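Local coordinates for putative MCP-type signal transduction protein (Campylobacter jejuni subsp. jejuni serotype O:2, PDB 4WY9), which serves as a chemotaxis receptor, Tlp1, whose periplasmic tandem-PAS domain senses chemical cues, probably through an indirect mechanism of ligand recognition, at residues T25-I30 with N270-Q275; E33-N38 with N146-G151; Q132-I137 with V180-M185. All coordinates share one frame; numbering follows the deposited sequence.

Contact 1 (T25-I30 with N270-Q275); sequences TQTQGI and NSFKVQ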
loop_
_atom_site.group_PDB
_atom_site.type_symbol
_atom_site.label_atom_id
_atom_site.label_comp_id
_atom_site.label_asym_id
_atom_site.label_seq_id
_atom_site.Cartn_x
_atom_site.Cartn_y
_atom_site.Cartn_z
ATOM N N THR A 25 5.565 -1.630 -13.265
ATOM C CA THR A 25 6.618 -0.664 -13.148
ATOM C C THR A 25 6.124 0.635 -12.499
ATOM O O THR A 25 6.772 1.207 -11.620
ATOM C CB THR A 25 7.234 -0.347 -14.542
ATOM O OG1 THR A 25 7.852 -1.544 -15.022
ATOM C CG2 THR A 25 8.254 0.778 -14.467
ATOM N N GLN A 26 4.969 1.102 -12.940
ATOM C CA GLN A 26 4.410 2.324 -12.414
ATOM C C GLN A 26 4.065 2.168 -10.933
ATOM O O GLN A 26 4.370 3.040 -10.129
ATOM C CB GLN A 26 3.165 2.721 -13.187
ATOM C CG GLN A 26 2.614 4.062 -12.755
ATOM C CD GLN A 26 1.542 4.597 -13.736
ATOM O OE1 GLN A 26 1.228 3.942 -14.729
ATOM N NE2 GLN A 26 0.977 5.718 -13.419
ATOM N N THR A 27 3.482 1.039 -10.576
ATOM C CA THR A 27 3.102 0.783 -9.190
ATOM C C THR A 27 4.323 0.657 -8.283
ATOM O O THR A 27 4.372 1.229 -7.178
ATOM C CB THR A 27 2.248 -0.476 -9.099
ATOM O OG1 THR A 27 1.167 -0.382 -10.044
ATOM C CG2 THR A 27 1.698 -0.721 -7.725
ATOM N N GLN A 28 5.336 -0.068 -8.747
ATOM C CA GLN A 28 6.577 -0.240 -8.008
ATOM C C GLN A 28 7.217 1.120 -7.768
ATOM O O GLN A 28 7.750 1.405 -6.666
ATOM C CB GLN A 28 7.526 -1.166 -8.746
ATOM C CG GLN A 28 8.772 -1.556 -7.966
ATOM C CD GLN A 28 9.591 -2.611 -8.677
ATOM O OE1 GLN A 28 9.914 -3.632 -8.128
ATOM N NE2 GLN A 28 9.961 -2.314 -9.843
ATOM N N GLY A 29 7.147 2.009 -8.754
ATOM C CA GLY A 29 7.742 3.325 -8.598
ATOM C C GLY A 29 7.048 4.162 -7.547
ATOM O O GLY A 29 7.709 4.862 -6.780
ATOM N N ILE A 30 5.728 4.088 -7.488
ATOM C CA ILE A 30 4.965 4.819 -6.484
ATOM C C ILE A 30 5.308 4.323 -5.087
ATOM O O ILE A 30 5.585 5.130 -4.177
ATOM C CB ILE A 30 3.468 4.693 -6.771
ATOM C CG1 ILE A 30 3.120 5.558 -7.983
ATOM C CG2 ILE A 30 2.608 5.082 -5.551
ATOM C CD1 ILE A 30 1.791 5.251 -8.638
ATOM N N ASN A 270 2.759 -10.043 -13.810
ATOM C CA ASN A 270 4.069 -9.462 -13.600
ATOM C C ASN A 270 4.220 -9.242 -12.098
ATOM O O ASN A 270 3.449 -8.476 -11.490
ATOM C CB ASN A 270 4.264 -8.163 -14.383
ATOM C CG ASN A 270 5.667 -7.669 -14.319
ATOM O OD1 ASN A 270 6.125 -7.215 -13.276
ATOM N ND2 ASN A 270 6.400 -7.797 -15.414
ATOM N N SER A 271 5.151 -9.954 -11.508
ATOM C CA SER A 271 5.418 -9.937 -10.096
ATOM C C SER A 271 6.549 -9.014 -9.761
ATOM O O SER A 271 7.558 -8.965 -10.465
ATOM C CB SER A 271 5.727 -11.353 -9.590
ATOM O OG SER A 271 4.606 -12.185 -9.688
ATOM N N PHE A 272 6.433 -8.302 -8.633
ATOM C CA PHE A 272 7.468 -7.408 -8.186
ATOM C C PHE A 272 7.565 -7.370 -6.663
ATOM O O PHE A 272 6.587 -7.627 -5.972
ATOM C CB PHE A 272 7.293 -6.006 -8.756
ATOM C CG PHE A 272 5.973 -5.346 -8.388
ATOM C CD1 PHE A 272 4.808 -5.585 -9.126
ATOM C CD2 PHE A 272 5.900 -4.435 -7.348
ATOM C CE1 PHE A 272 3.627 -4.973 -8.786
ATOM C CE2 PHE A 272 4.699 -3.801 -7.035
ATOM C CZ PHE A 272 3.568 -4.060 -7.787
ATOM N N LYS A 273 8.745 -7.043 -6.172
ATOM C CA LYS A 273 8.977 -6.953 -4.762
ATOM C C LYS A 273 9.072 -5.513 -4.359
ATOM O O LYS A 273 9.577 -4.680 -5.101
ATOM C CB LYS A 273 10.247 -7.696 -4.341
ATOM C CG LYS A 273 10.163 -9.223 -4.452
ATOM C CD LYS A 273 11.517 -9.825 -4.213
ATOM C CE LYS A 273 11.775 -10.993 -5.177
ATOM N NZ LYS A 273 13.166 -11.486 -5.152
ATOM N N VAL A 274 8.586 -5.230 -3.161
ATOM C CA VAL A 274 8.690 -3.937 -2.553
ATOM C C VAL A 274 9.179 -4.175 -1.149
ATOM O O VAL A 274 8.418 -4.605 -0.281
ATOM C CB VAL A 274 7.340 -3.186 -2.548
ATOM C CG1 VAL A 274 7.471 -1.888 -1.822
ATOM C CG2 VAL A 274 6.823 -2.961 -3.974
ATOM N N GLN A 275 10.468 -3.896 -0.908
ATOM C CA GLN A 275 11.117 -4.232 0.366
ATOM C C GLN A 275 10.864 -5.705 0.647
ATOM O O GLN A 275 11.215 -6.568 -0.159
ATOM C CB GLN A 275 10.643 -3.286 1.477
ATOM C CG GLN A 275 11.017 -1.851 1.255
ATOM C CD GLN A 275 12.488 -1.582 1.516
ATOM O OE1 GLN A 275 13.120 -2.212 2.384
ATOM N NE2 GLN A 275 13.039 -0.636 0.778
#
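Thr27 and Gln28 both pack on the ring of Phe272, an example of one aromatic meeting two successive helix residues. At Thr27 the methyl is the working branch. CG2 stands anti to the backbone N and meets the far end of the ring, with CG2 3.8 Å from Phe272 CZ, and the two side chains run crosswise. The same torsion (chi1 -51°) keeps OG1 beside the backbone N, where it bonds to Tyr23 O one turn back and to the hydroxyl of Tyr195. Gln28 follows with its aliphatic part: CB lies 3.9 Å from Phe272 CD2 and CG 4.1 Å from that same ring atom, as the two side chains lie alongside, pointing opposite ways. Phe272 itself takes the crowded position between its backbone N and carbonyl carbon (chi1 59°), which brings the ring against Thr27 and Gln28. Ala24 of the same helix also touches the Phe272 side chain. Helical segment 25-30 and strand segment 270-274 run nearly parallel, 6° apart with axes 9.2 Å from each other, an arrangement in which the long N-terminal helix lies along the antiparallel 2-1-5-4-3 sheet of a PAS-type domain.

Contact 2 (E33-N38 with N146-G151); sequences EMIALN and NKVYIG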
loop_
_atom_site.group_PDB
_atom_site.type_symbol
_atom_site.label_atom_id
_atom_site.label_comp_id
_atom_site.label_asym_id
_atom_site.label_seq_id
_atom_site.Cartn_x
_atom_site.Cartn_y
_atom_site.Cartn_z
ATOM N N GLU A 33 8.787 5.648 -4.149
ATOM C CA GLU A 33 8.777 7.053 -3.762
ATOM C C GLU A 33 8.284 7.201 -2.342
ATOM O O GLU A 33 8.880 7.952 -1.553
ATOM C CB GLU A 33 7.941 7.878 -4.728
ATOM C CG GLU A 33 8.581 8.041 -6.076
ATOM C CD GLU A 33 7.746 8.882 -7.017
ATOM O OE1 GLU A 33 7.003 9.752 -6.537
ATOM O OE2 GLU A 33 7.848 8.700 -8.246
ATOM N N MET A 34 7.191 6.532 -1.993
ATOM C CA MET A 34 6.669 6.627 -0.633
ATOM C C MET A 34 7.667 6.140 0.366
ATOM O O MET A 34 7.910 6.801 1.395
ATOM C CB MET A 34 5.415 5.809 -0.505
ATOM C CG MET A 34 4.265 6.341 -1.257
ATOM S SD MET A 34 2.843 5.289 -1.016
ATOM C CE MET A 34 2.716 5.337 0.766
ATOM N N ILE A 35 8.289 5.005 0.083
ATOM C CA ILE A 35 9.241 4.407 1.002
ATOM C C ILE A 35 10.468 5.294 1.197
ATOM O O ILE A 35 10.979 5.434 2.318
ATOM C CB ILE A 35 9.638 3.007 0.519
ATOM C CG1 ILE A 35 8.448 2.069 0.683
ATOM C CG2 ILE A 35 10.820 2.476 1.260
ATOM C CD1 ILE A 35 8.530 0.823 -0.115
ATOM N N ALA A 36 10.947 5.922 0.128
ATOM C CA ALA A 36 12.091 6.808 0.259
ATOM C C ALA A 36 11.768 7.986 1.186
ATOM O O ALA A 36 12.610 8.418 1.980
ATOM C CB ALA A 36 12.558 7.284 -1.090
ATOM N N LEU A 37 10.550 8.518 1.084
ATOM C CA LEU A 37 10.172 9.619 1.963
ATOM C C LEU A 37 10.101 9.107 3.408
ATOM O O LEU A 37 10.528 9.762 4.344
ATOM C CB LEU A 37 8.864 10.270 1.536
ATOM C CG LEU A 37 8.852 11.036 0.230
ATOM C CD1 LEU A 37 7.525 11.740 0.091
ATOM C CD2 LEU A 37 9.982 12.020 0.194
ATOM N N ASN A 38 9.481 7.944 3.610
ATOM C CA ASN A 38 9.333 7.422 4.967
ATOM C C ASN A 38 10.686 7.207 5.584
ATOM O O ASN A 38 10.884 7.459 6.773
ATOM C CB ASN A 38 8.541 6.127 4.924
ATOM C CG ASN A 38 7.778 5.805 6.177
ATOM O OD1 ASN A 38 7.769 6.508 7.126
ATOM N ND2 ASN A 38 7.169 4.669 6.135
ATOM N N ASN A 146 17.356 -2.384 8.858
ATOM C CA ASN A 146 17.032 -1.424 7.841
ATOM C C ASN A 146 15.678 -1.780 7.256
ATOM O O ASN A 146 15.470 -1.784 6.041
ATOM C CB ASN A 146 18.115 -1.439 6.756
ATOM C CG ASN A 146 17.972 -0.309 5.801
ATOM O OD1 ASN A 146 17.236 0.642 6.076
ATOM N ND2 ASN A 146 18.664 -0.393 4.662
ATOM N N LYS A 147 14.743 -2.074 8.116
ATOM C CA LYS A 147 13.544 -2.695 7.611
ATOM C C LYS A 147 12.423 -1.698 7.423
ATOM O O LYS A 147 12.247 -0.793 8.219
ATOM C CB LYS A 147 13.062 -3.829 8.543
ATOM C CG LYS A 147 13.961 -5.045 8.625
ATOM C CD LYS A 147 13.325 -6.124 9.483
ATOM C CE LYS A 147 14.134 -7.387 9.564
ATOM N NZ LYS A 147 13.401 -8.376 10.360
ATOM N N VAL A 148 11.605 -1.928 6.404
ATOM C CA VAL A 148 10.369 -1.210 6.204
ATOM C C VAL A 148 9.249 -2.206 6.343
ATOM O O VAL A 148 9.329 -3.305 5.782
ATOM C CB VAL A 148 10.322 -0.527 4.824
ATOM C CG1 VAL A 148 9.038 0.245 4.654
ATOM C CG2 VAL A 148 11.549 0.364 4.625
ATOM N N TYR A 149 8.194 -1.851 7.079
ATOM C CA TYR A 149 7.077 -2.754 7.342
ATOM C C TYR A 149 5.924 -2.378 6.433
ATOM O O TYR A 149 5.449 -1.251 6.450
ATOM C CB TYR A 149 6.704 -2.684 8.812
ATOM C CG TYR A 149 7.782 -3.182 9.716
ATOM C CD1 TYR A 149 8.960 -2.427 9.930
ATOM C CD2 TYR A 149 7.708 -4.414 10.355
ATOM C CE1 TYR A 149 9.957 -2.872 10.737
ATOM C CE2 TYR A 149 8.725 -4.849 11.179
ATOM C CZ TYR A 149 9.866 -4.096 11.362
ATOM O OH TYR A 149 10.877 -4.540 12.185
ATOM N N ILE A 150 5.476 -3.339 5.622
ATOM C CA ILE A 150 4.444 -3.085 4.631
ATOM C C ILE A 150 3.291 -4.051 4.816
ATOM O O ILE A 150 3.507 -5.267 4.929
ATOM C CB ILE A 150 4.999 -3.181 3.210
ATOM C CG1 ILE A 150 6.122 -2.130 3.046
ATOM C CG2 ILE A 150 3.916 -2.946 2.153
ATOM C CD1 ILE A 150 6.730 -2.078 1.708
ATOM N N GLY A 151 2.084 -3.525 4.909
ATOM C CA GLY A 151 0.922 -4.337 5.172
ATOM C C GLY A 151 0.304 -4.997 3.975
ATOM O O GLY A 151 0.817 -4.898 2.861
#
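Ile35 carries this contact, dividing its two branches between Val148 and Ile150. It illustrates how a single beta-branched residue on a helix can engage alternate residues of an extended chain. Its first torsion places CG1 beside the backbone N (chi1 -70°) and anti to the carbonyl carbon, which leaves CG2 anti to that N. The short branch finds Val148: Ile35 CG2 lies 4.0 Å from Val148 CG2, methyl against methyl, with the side chains meeting at a slant. The long branch continues extended through CG1 and brings its terminal methyl to Ile150, with Ile35 CD1 3.9 Å from Ile150 CD1; here one side chain lies athwart the other.

Val148 points its CB at the helix and is buried, using CG2 for the contact, the methyl that stands beside its own backbone N. Ile150 starts off to one side, and its extended CG1-CD1 arm closes the gap. Both distances are ordinary van der Waals separations, and no hydrogen bond links the segments, so the direct contact is apolar packing. The intervening Tyr149 takes no part and bonds through OH to Glu145. Val168 of strand 163-173 touches both Ile35 and Val148, while Val274 touches Ile35 and Ile150, so residues of both sheets complete the apolar cluster, consistent with a place near the junction of the two PAS-like modules. The result is helix-on-sheet packing: the long N-terminal helix laid against strand 149-150 and the residue just before it, in the first, Cache-type sensor domain.

Contact 3 (Q132-I137 with V180-M185); sequences QVVQDI and VGVIGM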
loop_
_atom_site.group_PDB
_atom_site.type_symbol
_atom_site.label_atom_id
_atom_site.label_comp_id
_atom_site.label_asym_id
_atom_site.label_seq_id
_atom_site.Cartn_x
_atom_site.Cartn_y
_atom_site.Cartn_z
ATOM N N GLN A 132 -1.651 -3.598 11.811
ATOM C CA GLN A 132 -0.734 -4.728 11.888
ATOM C C GLN A 132 0.747 -4.313 11.764
ATOM O O GLN A 132 1.585 -4.814 12.477
ATOM C CB GLN A 132 -1.072 -5.798 10.863
ATOM C CG GLN A 132 -0.347 -7.098 11.072
ATOM C CD GLN A 132 -0.750 -7.776 12.379
ATOM O OE1 GLN A 132 -1.925 -7.963 12.638
ATOM N NE2 GLN A 132 0.198 -8.108 13.189
ATOM N N VAL A 133 1.054 -3.390 10.852
ATOM C CA VAL A 133 2.454 -2.984 10.705
ATOM C C VAL A 133 2.961 -2.329 11.987
ATOM O O VAL A 133 4.127 -2.508 12.346
ATOM C CB VAL A 133 2.718 -2.054 9.474
ATOM C CG1 VAL A 133 2.593 -2.805 8.157
ATOM C CG2 VAL A 133 1.859 -0.803 9.471
ATOM N N VAL A 134 2.103 -1.562 12.655
ATOM C CA VAL A 134 2.480 -0.906 13.896
ATOM C C VAL A 134 2.727 -1.942 14.982
ATOM O O VAL A 134 3.718 -1.887 15.716
ATOM C CB VAL A 134 1.440 0.119 14.360
ATOM C CG1 VAL A 134 1.712 0.592 15.755
ATOM C CG2 VAL A 134 1.367 1.273 13.357
ATOM N N GLN A 135 1.815 -2.903 15.101
ATOM C CA GLN A 135 1.970 -3.928 16.097
ATOM C C GLN A 135 3.200 -4.783 15.850
ATOM O O GLN A 135 3.914 -5.159 16.791
ATOM C CB GLN A 135 0.716 -4.738 16.216
ATOM C CG GLN A 135 -0.427 -3.884 16.796
ATOM C CD GLN A 135 -0.067 -3.207 18.196
ATOM O OE1 GLN A 135 0.402 -3.882 19.148
ATOM N NE2 GLN A 135 -0.253 -1.884 18.310
ATOM N N ASP A 136 3.460 -5.099 14.591
ATOM C CA ASP A 136 4.658 -5.860 14.248
ATOM C C ASP A 136 5.928 -5.105 14.609
ATOM O O ASP A 136 6.888 -5.697 15.085
ATOM C CB ASP A 136 4.665 -6.214 12.777
ATOM C CG ASP A 136 3.651 -7.261 12.406
ATOM O OD1 ASP A 136 3.108 -7.939 13.318
ATOM O OD2 ASP A 136 3.396 -7.414 11.199
ATOM N N ILE A 137 5.958 -3.806 14.349
ATOM C CA ILE A 137 7.124 -3.001 14.705
ATOM C C ILE A 137 7.336 -3.028 16.226
ATOM O O ILE A 137 8.459 -3.249 16.692
ATOM C CB ILE A 137 6.970 -1.558 14.193
ATOM C CG1 ILE A 137 7.153 -1.521 12.690
ATOM C CG2 ILE A 137 7.995 -0.636 14.848
ATOM C CD1 ILE A 137 6.772 -0.250 12.002
ATOM N N VAL A 180 10.507 3.893 20.203
ATOM C CA VAL A 180 9.730 4.902 20.898
ATOM C C VAL A 180 8.549 5.352 20.085
ATOM O O VAL A 180 7.697 6.088 20.565
ATOM C CB VAL A 180 10.604 6.135 21.289
ATOM C CG1 VAL A 180 11.663 5.757 22.323
ATOM C CG2 VAL A 180 11.181 6.843 20.100
ATOM N N GLY A 181 8.428 4.879 18.838
ATOM C CA GLY A 181 7.325 5.278 18.021
ATOM C C GLY A 181 7.389 4.692 16.633
ATOM O O GLY A 181 8.305 3.917 16.312
ATOM N N VAL A 182 6.443 5.082 15.792
ATOM C CA VAL A 182 6.323 4.578 14.429
ATOM C C VAL A 182 5.955 5.738 13.530
ATOM O O VAL A 182 5.000 6.466 13.837
ATOM C CB VAL A 182 5.259 3.477 14.305
ATOM C CG1 VAL A 182 5.126 3.037 12.829
ATOM C CG2 VAL A 182 5.570 2.290 15.197
ATOM N N ILE A 183 6.688 5.926 12.443
ATOM C CA ILE A 183 6.310 6.894 11.416
ATOM C C ILE A 183 5.849 6.099 10.195
ATOM O O ILE A 183 6.561 5.201 9.719
ATOM C CB ILE A 183 7.460 7.880 11.088
ATOM C CG1 ILE A 183 7.037 8.939 10.081
ATOM C CG2 ILE A 183 8.723 7.139 10.613
ATOM C CD1 ILE A 183 6.143 9.994 10.618
ATOM N N GLY A 184 4.655 6.372 9.712
ATOM C CA GLY A 184 4.122 5.626 8.606
ATOM C C GLY A 184 3.284 6.435 7.656
ATOM O O GLY A 184 2.984 7.612 7.898
ATOM N N MET A 185 2.887 5.779 6.575
ATOM C CA MET A 185 2.105 6.365 5.527
ATOM C C MET A 185 1.014 5.407 5.054
ATOM O O MET A 185 1.228 4.184 5.087
ATOM C CB MET A 185 2.968 6.723 4.319
ATOM C CG MET A 185 4.133 7.606 4.629
ATOM S SD MET A 185 5.286 7.440 3.268
ATOM C CE MET A 185 6.524 8.591 3.657
#
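Val182 meets Ile137 and Val134 in a buried, wholly apolar patch, whereas the outer side of the same helix is polar. The contrast is a clear instance of how an amphipathic helix settles on a sheet. On the tight side, Val182 points its CB at the helix and uses both of its methyls. Its CG1 lies 3.8 Å from Ile137 CD1, and its CG2 lies 3.8 Å from Ile137 CG2, the two side chains meeting end on. Each branch of Ile137 thus takes one methyl of the valine: at chi1 -73° CG1 lies beside the backbone N and leads on to CD1, which leaves CG2 anti to that N. Val134, one helical turn earlier, adds a slacker touch, its CG2 being 4.2 Å from Val182 CG1. Ala169 of the adjacent strand borders both Ile137 and Val182.

The loose side makes no contact with the strand. Gln132, exposed, and Asp136, partly exposed, lie one turn apart, and Gln132 NE2 donates to Asp136 OD1 at 2.9 Å, with an N-H...O angle of 153°. The acceptor lies in the amide plane of the glutamine, but the carboxylate is approached from above its own plane, 43° out. Gln135 instead ties its NE2 back to Ala129 O. Within the strand, a classic beta bulge sets Val180 and Gly181 together opposite Ile172, just before Val182. The whole is a short helix packed on an antiparallel sheet through one central valine, within the first Cache-type (PDC) sensor domain.

From the N terminus, helix 8-51 supplies first segment 25-30 and then 33-38. Contact 1 closes the longest loop, spanning 239 residues to reach strand 264-274 in the five-stranded sheet, and the other two contacts lie within that span. Contact 2 joins the next part of the helix to the region of strand 149-150, and it crosses contact 3 along the chain, since 132-137 falls before 146-151 and 180-185 after it. Contacts 1 and 2 touch, Gln275 reaching Val148; contacts 2 and 3 touch where Val133 packs by Gly151. Contacts 1 and 3, centres about 22 Å apart, do not touch. Contacts 1 and 2 bring that helix against parts of both sheets; contact 3 packs helix 132-140 on the seven-stranded one.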